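PppA (Pseudomonas aeruginosa, PDB 6JKV) regulates the type VI secretion system of this bacterium, probably as a manganese-binding serine/threonine protein phosphatase of the PP2C family. Local coordinates at residues Asn24-Tyr29 against Val203-Ser208; Met39-Asn44 against Pro251-Ala256; Val58-Met63 against Met119-Val124; Phe209-Asp214 against Leu257-Phe262. One frame throughout, in Å; residues are numbered along the deposited sequence.

PppA illustrates how a two-sheet phosphatase fold carries a metal site at one end and ties the start of the modelled chain to its carboxyl end at the other. Contacts 2, 3 and 4 converge on the manganese pair: Asp61 bridges the ions, Gly62 O joins it on one, and Asp214 and Asp252 on the other, with Asp214 OD1 2.9 Å from both Asp61 OD2 and Asp252 OD2. Contact 3 lies within one sheet and contact 4 within the other, and Val59 CG2 packs 3.7 Å from Leu211 CB between them. Contacts 2 and 4 share strand 254-261. Contact 1, its centre about 32 Å from that of contact 2, joins contact 4 through Ser27, Tyr28 and Phe262.

Contact 1: Asn24-Tyr29 against Val203-Ser208; sequences NSVSYY and VLPGDS
The side chains of Tyr29 and Val203 point at one another, the phenol oxygen of one meeting the isopropyl group of the other. Tyr29 OH lies 3.4 Å from Val203 CG1 and equally near Val203 CG2, while the ring is oblique to the valine. With CG anti to its carbonyl carbon (chi1 -75°), Tyr29 carries its hydroxyl across to this neighbour. The polar end is hydrogen-bonded all the same, to Gly130 O, even though it packs against the valine methyls.

Val26 works differently, using a single methyl. Its CG2 lies against the main chain of the opposite loop, 3.6 Å from Val203 O, and against Leu204 C and Pro205 N at a similar distance. The same methyl reaches Val203 CG1 and Pro205 CD, each at 3.8 Å. Further out, the proline ring is met by carbonyl oxygens: Asn24 O is 3.1 Å from Pro205 CD, and Ser25 O lies 3.6 Å from Pro205 CG. No hydrogen bond crosses directly; the segments meet by van der Waals contact, and Asn131 bonds to both Val26 and Val203.

The receiving loop owes its form to a type II turn from Leu204 to Asp207, in which Gly206 takes a positive phi. Leu204 N donates to Asp207 OD2 over 2.8 Å, almost straight but from above the carboxylate plane, and that oxygen also pairs with Arg147.

In the fold, 203-208 links strand 197-202 of one sheet to strand 208-212 of the other. Segment 24-29 leads into edge strand 29-36, with Ser27 and Tyr28 forming a classic beta bulge opposite Phe262, just beyond strand 254-261.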
loop_
_atom_site.group_PDB
_atom_site.type_symbol
_atom_site.label_atom_id
_atom_site.label_comp_id
_atom_site.label_asym_id
_atom_site.label_seq_id
_atom_site.Cartn_x
_atom_site.Cartn_y
_atom_site.Cartn_z
ATOM N N ASN A 24 5.518 26.995 8.460
ATOM C CA ASN A 24 4.505 25.961 8.044
ATOM C C ASN A 24 5.171 24.765 7.355
ATOM O O ASN A 24 4.436 23.899 6.852
ATOM C CB ASN A 24 3.414 26.563 7.151
ATOM C CG ASN A 24 3.912 27.713 6.301
ATOM O OD1 ASN A 24 4.830 27.541 5.493
ATOM N ND2 ASN A 24 3.331 28.886 6.509
ATOM N N SER A 25 6.500 24.678 7.352
ATOM C CA SER A 25 7.200 23.545 6.710
ATOM C C SER A 25 7.129 22.319 7.624
ATOM O O SER A 25 7.061 22.474 8.853
ATOM C CB SER A 25 8.615 23.893 6.316
ATOM O OG SER A 25 9.344 24.455 7.394
ATOM N N VAL A 26 7.130 21.141 7.013
ATOM C CA VAL A 26 7.047 19.838 7.714
ATOM C C VAL A 26 8.437 19.493 8.241
ATOM O O VAL A 26 9.393 19.511 7.452
ATOM C CB VAL A 26 6.493 18.756 6.775
ATOM C CG1 VAL A 26 6.769 17.352 7.293
ATOM C CG2 VAL A 26 5.001 18.971 6.559
ATOM N N SER A 27 8.524 19.180 9.531
ATOM C CA SER A 27 9.790 18.873 10.243
ATOM C C SER A 27 10.062 17.365 10.271
ATOM O O SER A 27 11.221 16.980 10.038
ATOM C CB SER A 27 9.763 19.419 11.650
ATOM O OG SER A 27 9.542 20.817 11.658
ATOM N N TYR A 28 9.055 16.546 10.577
ATOM C CA TYR A 28 9.255 15.152 11.048
ATOM C C TYR A 28 8.091 14.274 10.602
ATOM O O TYR A 28 6.957 14.769 10.501
ATOM C CB TYR A 28 9.386 15.139 12.573
ATOM C CG TYR A 28 9.676 13.798 13.202
ATOM C CD1 TYR A 28 10.953 13.250 13.155
ATOM C CD2 TYR A 28 8.688 13.086 13.868
ATOM C CE1 TYR A 28 11.236 12.032 13.751
ATOM C CE2 TYR A 28 8.956 11.860 14.460
ATOM C CZ TYR A 28 10.233 11.330 14.401
ATOM O OH TYR A 28 10.499 10.131 14.995
ATOM N N TYR A 29 8.387 13.000 10.356
ATOM C CA TYR A 29 7.396 11.964 9.990
ATOM C C TYR A 29 7.455 10.845 11.029
ATOM O O TYR A 29 8.529 10.286 11.221
ATOM C CB TYR A 29 7.670 11.437 8.584
ATOM C CG TYR A 29 7.269 12.386 7.481
ATOM C CD1 TYR A 29 5.950 12.475 7.061
ATOM C CD2 TYR A 29 8.202 13.215 6.873
ATOM C CE1 TYR A 29 5.566 13.344 6.051
ATOM C CE2 TYR A 29 7.832 14.101 5.874
ATOM C CZ TYR A 29 6.511 14.168 5.464
ATOM O OH TYR A 29 6.187 15.058 4.484
ATOM N N VAL A 203 2.496 18.353 1.504
ATOM C CA VAL A 203 2.310 17.908 2.913
ATOM C C VAL A 203 2.283 19.145 3.809
ATOM O O VAL A 203 3.162 20.014 3.659
ATOM C CB VAL A 203 3.408 16.932 3.363
ATOM C CG1 VAL A 203 3.030 16.280 4.683
ATOM C CG2 VAL A 203 3.696 15.889 2.294
ATOM N N LEU A 204 1.290 19.211 4.691
ATOM C CA LEU A 204 1.217 20.232 5.759
ATOM C C LEU A 204 1.463 19.568 7.105
ATOM O O LEU A 204 1.093 18.409 7.306
ATOM C CB LEU A 204 -0.160 20.899 5.740
ATOM C CG LEU A 204 -0.398 21.879 4.596
ATOM C CD1 LEU A 204 -1.822 22.406 4.642
ATOM C CD2 LEU A 204 0.614 23.017 4.642
ATOM N N PRO A 205 2.063 20.297 8.074
ATOM C CA PRO A 205 2.141 19.806 9.446
ATOM C C PRO A 205 0.728 19.450 9.926
ATOM O O PRO A 205 -0.180 20.231 9.709
ATOM C CB PRO A 205 2.745 20.979 10.232
ATOM C CG PRO A 205 3.498 21.773 9.182
ATOM C CD PRO A 205 2.662 21.635 7.924
ATOM N N GLY A 206 0.581 18.266 10.517
ATOM C CA GLY A 206 -0.703 17.777 11.036
ATOM C C GLY A 206 -1.385 16.824 10.077
ATOM O O GLY A 206 -2.404 16.224 10.492
ATOM N N ASP A 207 -0.878 16.700 8.844
ATOM C CA ASP A 207 -1.402 15.732 7.850
ATOM C C ASP A 207 -1.156 14.319 8.364
ATOM O O ASP A 207 -0.118 14.099 9.003
ATOM C CB ASP A 207 -0.740 15.883 6.480
ATOM C CG ASP A 207 -1.252 17.067 5.683
ATOM O OD1 ASP A 207 -2.157 17.767 6.179
ATOM O OD2 ASP A 207 -0.725 17.286 4.568
ATOM N N SER A 208 -2.098 13.418 8.087
ATOM C CA SER A 208 -1.993 11.965 8.348
ATOM C C SER A 208 -2.197 11.220 7.032
ATOM O O SER A 208 -2.892 11.752 6.143
ATOM C CB SER A 208 -3.003 11.500 9.360
ATOM O OG SER A 208 -2.466 11.557 10.665
#

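Contact 2: Met39-Asn44 against Pro251-Ala256; sequences MVRKVN and PDNITA
From Val40 beside Pro251, whose CA atoms are 5.1 Å apart, the touching parts of the two segments run almost parallel (8°) without pairing as strands. This is a loop-to-loop contact at the metal-bearing end of the PP2C fold, where 251-253 leads into strand 254-261.

Arg41 stretches out from CG to NE and lies alongside Asp252, both side chains heading the same way. Their planes are 40° apart, and the salt bridge is rather long, Arg41 NE to Asp252 OD1 measuring 3.4 Å. Arg41 NH2 has a second acidic partner in Glu45, while Asp252 OD2 binds manganese; the arginine thus meets the carboxylate oxygen that is not given to the metal, and may help to hold Asp252 in place.

Asn253 lies roughly perpendicular to Arg41, and its ND2 is 3.4 Å from Arg41 CD. That nitrogen donates to Val43 O across 3.3 Å, from above the carbonyl plane, and also to Val37 O. With Asn253 OD1 accepting from Glu45 N, the rotation of the amide is fixed. Asn44 runs antiparallel alongside Asn253 and gives its own ND2 to Ser35 OG. Asn44 OD1 lies 3.3 Å from Asn253 CB.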
loop_
_atom_site.group_PDB
_atom_site.type_symbol
_atom_site.label_atom_id
_atom_site.label_comp_id
_atom_site.label_asym_id
_atom_site.label_seq_id
_atom_site.Cartn_x
_atom_site.Cartn_y
_atom_site.Cartn_z
ATOM N N MET A 39 -9.079 -13.769 9.634
ATOM C CA MET A 39 -9.883 -14.824 10.299
ATOM C C MET A 39 -10.239 -15.937 9.316
ATOM O O MET A 39 -10.819 -16.925 9.762
ATOM C CB MET A 39 -11.164 -14.248 10.909
ATOM C CG MET A 39 -10.916 -13.062 11.822
ATOM S SD MET A 39 -10.555 -13.505 13.527
ATOM C CE MET A 39 -8.793 -13.819 13.475
ATOM N N VAL A 40 -9.876 -15.815 8.039
ATOM C CA VAL A 40 -10.172 -16.859 7.013
ATOM C C VAL A 40 -8.851 -17.434 6.496
ATOM O O VAL A 40 -8.631 -18.649 6.647
ATOM C CB VAL A 40 -11.032 -16.286 5.875
ATOM C CG1 VAL A 40 -11.088 -17.222 4.669
ATOM C CG2 VAL A 40 -12.429 -15.948 6.364
ATOM N N ARG A 41 -8.004 -16.595 5.901
ATOM C CA ARG A 41 -6.683 -17.043 5.398
ATOM C C ARG A 41 -5.831 -17.514 6.583
ATOM O O ARG A 41 -6.067 -17.053 7.731
ATOM C CB ARG A 41 -5.993 -15.924 4.624
ATOM C CG ARG A 41 -6.568 -15.694 3.235
ATOM C CD ARG A 41 -5.900 -14.499 2.577
ATOM N NE ARG A 41 -6.335 -14.289 1.197
ATOM C CZ ARG A 41 -5.873 -14.961 0.139
ATOM N NH1 ARG A 41 -6.356 -14.698 -1.065
ATOM N NH2 ARG A 41 -4.954 -15.906 0.288
ATOM N N LYS A 42 -4.917 -18.453 6.326
ATOM C CA LYS A 42 -3.935 -18.931 7.332
ATOM C C LYS A 42 -2.506 -18.589 6.902
ATOM O O LYS A 42 -1.569 -18.898 7.668
ATOM C CB LYS A 42 -4.074 -20.437 7.539
ATOM C CG LYS A 42 -5.463 -20.892 7.958
ATOM C CD LYS A 42 -6.014 -20.091 9.122
ATOM C CE LYS A 42 -7.077 -20.826 9.912
ATOM N NZ LYS A 42 -8.036 -21.549 9.038
ATOM N N VAL A 43 -2.337 -17.974 5.731
ATOM C CA VAL A 43 -1.025 -17.457 5.262
ATOM C C VAL A 43 -1.204 -15.973 4.962
ATOM O O VAL A 43 -2.163 -15.612 4.242
ATOM C CB VAL A 43 -0.511 -18.240 4.042
ATOM C CG1 VAL A 43 0.698 -17.565 3.415
ATOM C CG2 VAL A 43 -0.193 -19.681 4.411
ATOM N N ASN A 44 -0.320 -15.145 5.520
ATOM C CA ASN A 44 -0.311 -13.686 5.275
ATOM C C ASN A 44 0.545 -13.403 4.038
ATOM O O ASN A 44 1.772 -13.549 4.120
ATOM C CB ASN A 44 0.172 -12.930 6.509
ATOM C CG ASN A 44 -0.247 -11.477 6.482
ATOM O OD1 ASN A 44 -0.613 -10.955 5.430
ATOM N ND2 ASN A 44 -0.225 -10.829 7.640
ATOM N N PRO A 251 -12.014 -11.296 6.611
ATOM C CA PRO A 251 -12.040 -12.309 5.553
ATOM C C PRO A 251 -10.734 -12.371 4.745
ATOM O O PRO A 251 -10.488 -13.393 4.136
ATOM C CB PRO A 251 -13.214 -11.880 4.664
ATOM C CG PRO A 251 -13.387 -10.401 4.942
ATOM C CD PRO A 251 -12.889 -10.152 6.343
ATOM N N ASP A 252 -9.943 -11.293 4.776
ATOM C CA ASP A 252 -8.667 -11.157 4.029
ATOM C C ASP A 252 -7.532 -10.828 5.006
ATOM O O ASP A 252 -7.820 -10.392 6.139
ATOM C CB ASP A 252 -8.791 -10.076 2.949
ATOM C CG ASP A 252 -7.720 -10.145 1.875
ATOM O OD1 ASP A 252 -6.846 -11.033 1.966
ATOM O OD2 ASP A 252 -7.765 -9.309 0.961
ATOM N N ASN A 253 -6.284 -11.041 4.578
ATOM C CA ASN A 253 -5.093 -10.455 5.237
ATOM C C ASN A 253 -5.370 -8.959 5.374
ATOM O O ASN A 253 -5.831 -8.347 4.399
ATOM C CB ASN A 253 -3.804 -10.682 4.449
ATOM C CG ASN A 253 -3.508 -12.142 4.160
ATOM O OD1 ASN A 253 -2.780 -12.447 3.216
ATOM N ND2 ASN A 253 -4.040 -13.044 4.973
ATOM N N ILE A 254 -5.130 -8.394 6.548
ATOM C CA ILE A 254 -5.447 -6.971 6.822
ATOM C C ILE A 254 -4.164 -6.301 7.293
ATOM O O ILE A 254 -3.607 -6.745 8.304
ATOM C CB ILE A 254 -6.602 -6.833 7.832
ATOM C CG1 ILE A 254 -6.782 -5.375 8.254
ATOM C CG2 ILE A 254 -6.419 -7.758 9.026
ATOM C CD1 ILE A 254 -8.159 -5.077 8.810
ATOM N N THR A 255 -3.715 -5.290 6.550
ATOM C CA THR A 255 -2.501 -4.517 6.884
ATOM C C THR A 255 -2.849 -3.031 6.898
ATOM O O THR A 255 -3.585 -2.579 5.997
ATOM C CB THR A 255 -1.364 -4.814 5.901
ATOM O OG1 THR A 255 -1.169 -6.227 5.884
ATOM C CG2 THR A 255 -0.077 -4.112 6.285
ATOM N N ALA A 256 -2.337 -2.314 7.894
ATOM C CA ALA A 256 -2.501 -0.856 8.026
ATOM C C ALA A 256 -1.143 -0.250 8.365
ATOM O O ALA A 256 -0.411 -0.817 9.200
ATOM C CB ALA A 256 -3.543 -0.530 9.069
#

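Contact 3: Val58-Met63 against Met119-Val124; sequences VVADGM and MGSTLV
Strands 56-63 and 120-129 pair antiparallel here, side by side in the interior of one of the two PP2C sheets, in a buried contact interrupted at Thr122. At one end Val59 and Val124 form a regular hydrogen-bonded pair, with Val59 N to Val124 O at 2.9 Å and the return bond equally short. At the other end Met63 pairs with Gly120, Met63 N reaching Gly120 O over 2.9 Å. Met63 CG lies over the glycine, 3.5 Å from that same oxygen.

Between these ends a side chain enters the pattern. Thr122 turns OG1 between its own backbone N and carbonyl carbon (chi1 80°), and there the hydroxyl accepts from Asp61 N at 3.0 Å. It is also bonded to Ser141 OG. Thr122 N returns a bond of 2.8 Å to Asp61 O, arriving from above the carbonyl plane. At the break, Ser121 OG donates to Thr122 O over 2.8 Å, in the carbonyl plane and on a lone pair, while brushing Ala60 CB at 3.4 Å. Helix 69-82 covers Ser121 and Leu123, and helix 89-114 adds cover over Leu123.

Asp61 is consequently held by both its N and its O. Its CG stands anti to the backbone N (chi1 -176°), leading the carboxylate to the metals: OD1 and the carbonyl oxygen of Gly62 bind one manganese ion, and OD2 joins Asp214 and Asp252 on the other. Thr122 touches Asp61 N, O and CB but does not itself ligate a metal: it is a second-shell residue, consistent with a part in placing the carboxylate that bridges the two ions.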
loop_
_atom_site.group_PDB
_atom_site.type_symbol
_atom_site.label_atom_id
_atom_site.label_comp_id
_atom_site.label_asym_id
_atom_site.label_seq_id
_atom_site.Cartn_x
_atom_site.Cartn_y
_atom_site.Cartn_z
ATOM N N VAL A 58 5.528 1.503 2.492
ATOM C CA VAL A 58 5.061 0.583 1.428
ATOM C C VAL A 58 4.079 -0.399 2.054
ATOM O O VAL A 58 4.344 -0.879 3.166
ATOM C CB VAL A 58 6.242 -0.141 0.754
ATOM C CG1 VAL A 58 5.756 -1.154 -0.269
ATOM C CG2 VAL A 58 7.220 0.840 0.117
ATOM N N VAL A 59 2.987 -0.670 1.346
ATOM C CA VAL A 59 2.116 -1.846 1.589
ATOM C C VAL A 59 1.948 -2.594 0.264
ATOM O O VAL A 59 1.686 -1.943 -0.755
ATOM C CB VAL A 59 0.769 -1.428 2.189
ATOM C CG1 VAL A 59 -0.196 -2.604 2.253
ATOM C CG2 VAL A 59 0.945 -0.792 3.560
ATOM N N ALA A 60 2.105 -3.918 0.289
ATOM C CA ALA A 60 1.990 -4.790 -0.899
ATOM C C ALA A 60 1.081 -5.978 -0.583
ATOM O O ALA A 60 1.371 -6.709 0.370
ATOM C CB ALA A 60 3.364 -5.239 -1.340
ATOM N N ASP A 61 0.017 -6.148 -1.365
ATOM C CA ASP A 61 -0.945 -7.263 -1.208
ATOM C C ASP A 61 -0.576 -8.363 -2.206
ATOM O O ASP A 61 -0.868 -8.209 -3.403
ATOM C CB ASP A 61 -2.386 -6.789 -1.399
ATOM C CG ASP A 61 -3.406 -7.887 -1.149
ATOM O OD1 ASP A 61 -2.998 -9.066 -1.096
ATOM O OD2 ASP A 61 -4.603 -7.561 -1.027
ATOM N N GLY A 62 0.054 -9.430 -1.721
ATOM C CA GLY A 62 0.462 -10.572 -2.553
ATOM C C GLY A 62 -0.723 -11.442 -2.911
ATOM O O GLY A 62 -1.660 -11.543 -2.102
ATOM N N MET A 63 -0.683 -12.051 -4.095
ATOM C CA MET A 63 -1.705 -13.019 -4.551
ATOM C C MET A 63 -1.003 -14.259 -5.101
ATOM O O MET A 63 0.054 -14.115 -5.742
ATOM C CB MET A 63 -2.597 -12.405 -5.630
ATOM C CG MET A 63 -1.827 -11.824 -6.798
ATOM S SD MET A 63 -2.877 -11.476 -8.214
ATOM C CE MET A 63 -3.127 -9.714 -8.007
ATOM N N MET A 119 0.843 -15.351 -9.681
ATOM C CA MET A 119 2.051 -14.949 -8.923
ATOM C C MET A 119 2.236 -13.442 -9.096
ATOM O O MET A 119 2.715 -12.996 -10.150
ATOM C CB MET A 119 3.291 -15.707 -9.400
ATOM C CG MET A 119 4.558 -15.345 -8.627
ATOM S SD MET A 119 6.013 -16.296 -9.127
ATOM C CE MET A 119 5.577 -17.942 -8.577
ATOM N N GLY A 120 1.821 -12.674 -8.100
ATOM C CA GLY A 120 1.951 -11.219 -8.166
ATOM C C GLY A 120 1.672 -10.566 -6.837
ATOM O O GLY A 120 1.479 -11.264 -5.824
ATOM N N SER A 121 1.648 -9.244 -6.848
ATOM C CA SER A 121 1.341 -8.443 -5.650
ATOM C C SER A 121 0.973 -7.034 -6.081
ATOM O O SER A 121 1.601 -6.493 -7.000
ATOM C CB SER A 121 2.487 -8.437 -4.671
ATOM O OG SER A 121 2.246 -7.514 -3.616
ATOM N N THR A 122 -0.037 -6.476 -5.430
ATOM C CA THR A 122 -0.343 -5.037 -5.542
ATOM C C THR A 122 0.787 -4.258 -4.867
ATOM O O THR A 122 1.624 -4.851 -4.137
ATOM C CB THR A 122 -1.701 -4.705 -4.922
ATOM O OG1 THR A 122 -1.467 -4.629 -3.514
ATOM C CG2 THR A 122 -2.761 -5.735 -5.258
ATOM N N LEU A 123 0.813 -2.960 -5.108
ATOM C CA LEU A 123 1.739 -2.064 -4.399
ATOM C C LEU A 123 1.061 -0.726 -4.167
ATOM O O LEU A 123 0.380 -0.254 -5.070
ATOM C CB LEU A 123 3.020 -1.882 -5.212
ATOM C CG LEU A 123 3.969 -0.857 -4.603
ATOM C CD1 LEU A 123 5.347 -1.448 -4.397
ATOM C CD2 LEU A 123 4.019 0.408 -5.438
ATOM N N VAL A 124 1.274 -0.156 -2.987
ATOM C CA VAL A 124 1.026 1.283 -2.713
ATOM C C VAL A 124 2.193 1.769 -1.860
ATOM O O VAL A 124 2.513 1.117 -0.850
ATOM C CB VAL A 124 -0.344 1.523 -2.046
ATOM C CG1 VAL A 124 -0.518 0.733 -0.765
ATOM C CG2 VAL A 124 -0.580 3.000 -1.790
#

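Contact 4: Phe209-Asp214 against Leu257-Phe262; sequences FLLCSD and LVVRAF
Phe209 and Val259 begin a run of antiparallel pairing between strands 208-212 and 254-261, neighbours in the PP2C sheet that holds the first and last strands of the modelled chain, 29-36 and 254-261. The strand axes approach to 4.8 Å, with their directions 162° apart. Phe209 with Val259 and Leu211 with Leu257 are hydrogen-bonded pairs, each joined by two backbone bonds; Leu211 N to Leu257 O, for instance, spans 2.8 Å.

The tight part has two apolar faces. On one, Leu211 and Leu257 stand next to each other, CB to CB 4.2 Å, and pack on Val59 of the opposite sheet, while Leu257 and Val259 also touch Trp57. On the other, Leu210 and Val258 form the non-hydrogen-bonded pair beneath helix 234-247. CG of Leu210 is anti to its backbone N (chi1 167°), and CD1 swings over to Val258 CG2 at 3.9 Å.

Towards Asp214 the two segments diverge, but the chain is held by other partners, Ser213 by Asp46 and Thr255 and Asp214 by manganese. The solvent side is at the carboxyl end, where Arg260 points away, partly exposed, with NH2 held by His231 O, and Phe262 is exposed. Phe209, by contrast, is buried and also packed on Val203; its CD2 is 3.8 Å from Val259 O, with that oxygen oblique to the ring.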
loop_
_atom_site.group_PDB
_atom_site.type_symbol
_atom_site.label_atom_id
_atom_site.label_comp_id
_atom_site.label_asym_id
_atom_site.label_seq_id
_atom_site.Cartn_x
_atom_site.Cartn_y
_atom_site.Cartn_z
ATOM N N PHE A 209 -1.630 10.024 6.949
ATOM C CA PHE A 209 -1.717 9.152 5.760
ATOM C C PHE A 209 -1.957 7.725 6.220
ATOM O O PHE A 209 -1.382 7.309 7.234
ATOM C CB PHE A 209 -0.444 9.242 4.921
ATOM C CG PHE A 209 -0.110 10.641 4.488
ATOM C CD1 PHE A 209 -0.698 11.189 3.366
ATOM C CD2 PHE A 209 0.790 11.404 5.209
ATOM C CE1 PHE A 209 -0.385 12.477 2.963
ATOM C CE2 PHE A 209 1.109 12.690 4.801
ATOM C CZ PHE A 209 0.521 13.222 3.681
ATOM N N LEU A 210 -2.790 7.013 5.476
ATOM C CA LEU A 210 -3.036 5.573 5.687
ATOM C C LEU A 210 -2.753 4.830 4.386
ATOM O O LEU A 210 -3.406 5.134 3.376
ATOM C CB LEU A 210 -4.485 5.356 6.126
ATOM C CG LEU A 210 -4.935 3.897 6.080
ATOM C CD1 LEU A 210 -4.281 3.114 7.206
ATOM C CD2 LEU A 210 -6.448 3.786 6.144
ATOM N N LEU A 211 -1.791 3.916 4.438
ATOM C CA LEU A 211 -1.571 2.879 3.408
ATOM C C LEU A 211 -2.205 1.586 3.925
ATOM O O LEU A 211 -1.966 1.209 5.104
ATOM C CB LEU A 211 -0.071 2.701 3.167
ATOM C CG LEU A 211 0.676 3.901 2.587
ATOM C CD1 LEU A 211 1.012 4.942 3.649
ATOM C CD2 LEU A 211 1.957 3.429 1.909
ATOM N N CYS A 212 -2.995 0.915 3.094
ATOM C CA CYS A 212 -3.681 -0.314 3.547
ATOM C C CYS A 212 -3.929 -1.257 2.377
ATOM O O CYS A 212 -3.968 -0.811 1.212
ATOM C CB CYS A 212 -4.982 0.007 4.280
ATOM S SG CYS A 212 -6.313 0.686 3.253
ATOM N N SER A 213 -4.049 -2.537 2.703
ATOM C CA SER A 213 -4.530 -3.570 1.771
ATOM C C SER A 213 -6.053 -3.551 1.807
ATOM O O SER A 213 -6.623 -2.962 2.752
ATOM C CB SER A 213 -3.966 -4.917 2.104
ATOM O OG SER A 213 -4.417 -5.373 3.373
ATOM N N ASP A 214 -6.683 -4.171 0.813
ATOM C CA ASP A 214 -8.160 -4.165 0.667
ATOM C C ASP A 214 -8.805 -4.840 1.884
ATOM O O ASP A 214 -9.975 -4.567 2.151
ATOM C CB ASP A 214 -8.594 -4.806 -0.651
ATOM C CG ASP A 214 -8.131 -6.243 -0.818
ATOM O OD1 ASP A 214 -7.226 -6.667 -0.063
ATOM O OD2 ASP A 214 -8.679 -6.926 -1.700
ATOM N N LEU A 257 -0.819 0.842 7.687
ATOM C CA LEU A 257 0.409 1.628 7.934
ATOM C C LEU A 257 0.009 3.099 7.975
ATOM O O LEU A 257 -0.569 3.590 6.977
ATOM C CB LEU A 257 1.420 1.339 6.824
ATOM C CG LEU A 257 2.877 1.629 7.165
ATOM C CD1 LEU A 257 3.816 0.711 6.382
ATOM C CD2 LEU A 257 3.183 3.089 6.881
ATOM N N VAL A 258 0.270 3.757 9.103
ATOM C CA VAL A 258 -0.129 5.171 9.324
ATOM C C VAL A 258 1.135 6.019 9.418
ATOM O O VAL A 258 2.090 5.609 10.100
ATOM C CB VAL A 258 -1.048 5.336 10.548
ATOM C CG1 VAL A 258 -1.168 6.797 10.974
ATOM C CG2 VAL A 258 -2.418 4.754 10.251
ATOM N N VAL A 259 1.123 7.145 8.716
ATOM C CA VAL A 259 2.214 8.148 8.729
ATOM C C VAL A 259 1.603 9.476 9.170
ATOM O O VAL A 259 0.527 9.853 8.655
ATOM C CB VAL A 259 2.887 8.261 7.351
ATOM C CG1 VAL A 259 4.049 9.240 7.368
ATOM C CG2 VAL A 259 3.353 6.904 6.848
ATOM N N ARG A 260 2.282 10.166 10.079
ATOM C CA ARG A 260 1.852 11.495 10.564
ATOM C C ARG A 260 2.989 12.497 10.372
ATOM O O ARG A 260 4.116 12.193 10.777
ATOM C CB ARG A 260 1.435 11.431 12.033
ATOM C CG ARG A 260 0.965 12.775 12.572
ATOM C CD ARG A 260 0.436 12.655 13.977
ATOM N NE ARG A 260 -0.939 12.179 14.011
ATOM C CZ ARG A 260 -2.002 12.932 13.784
ATOM N NH1 ARG A 260 -1.858 14.209 13.457
ATOM N NH2 ARG A 260 -3.211 12.400 13.886
ATOM N N ALA A 261 2.673 13.658 9.794
ATOM C CA ALA A 261 3.626 14.757 9.548
ATOM C C ALA A 261 3.541 15.781 10.681
ATOM O O ALA A 261 2.417 16.053 11.150
ATOM C CB ALA A 261 3.333 15.392 8.216
ATOM N N PHE A 262 4.687 16.345 11.078
ATOM C CA PHE A 262 4.782 17.402 12.121
ATOM C C PHE A 262 5.507 18.630 11.571
ATOM O O PHE A 262 6.386 18.418 10.755
ATOM C CB PHE A 262 5.486 16.879 13.375
ATOM C CG PHE A 262 4.785 15.736 14.063
ATOM C CD1 PHE A 262 4.872 14.444 13.567
ATOM C CD2 PHE A 262 4.036 15.952 15.212
ATOM C CE1 PHE A 262 4.221 13.398 14.198
ATOM C CE2 PHE A 262 3.393 14.902 15.852
ATOM C CZ PHE A 262 3.486 13.626 15.344
#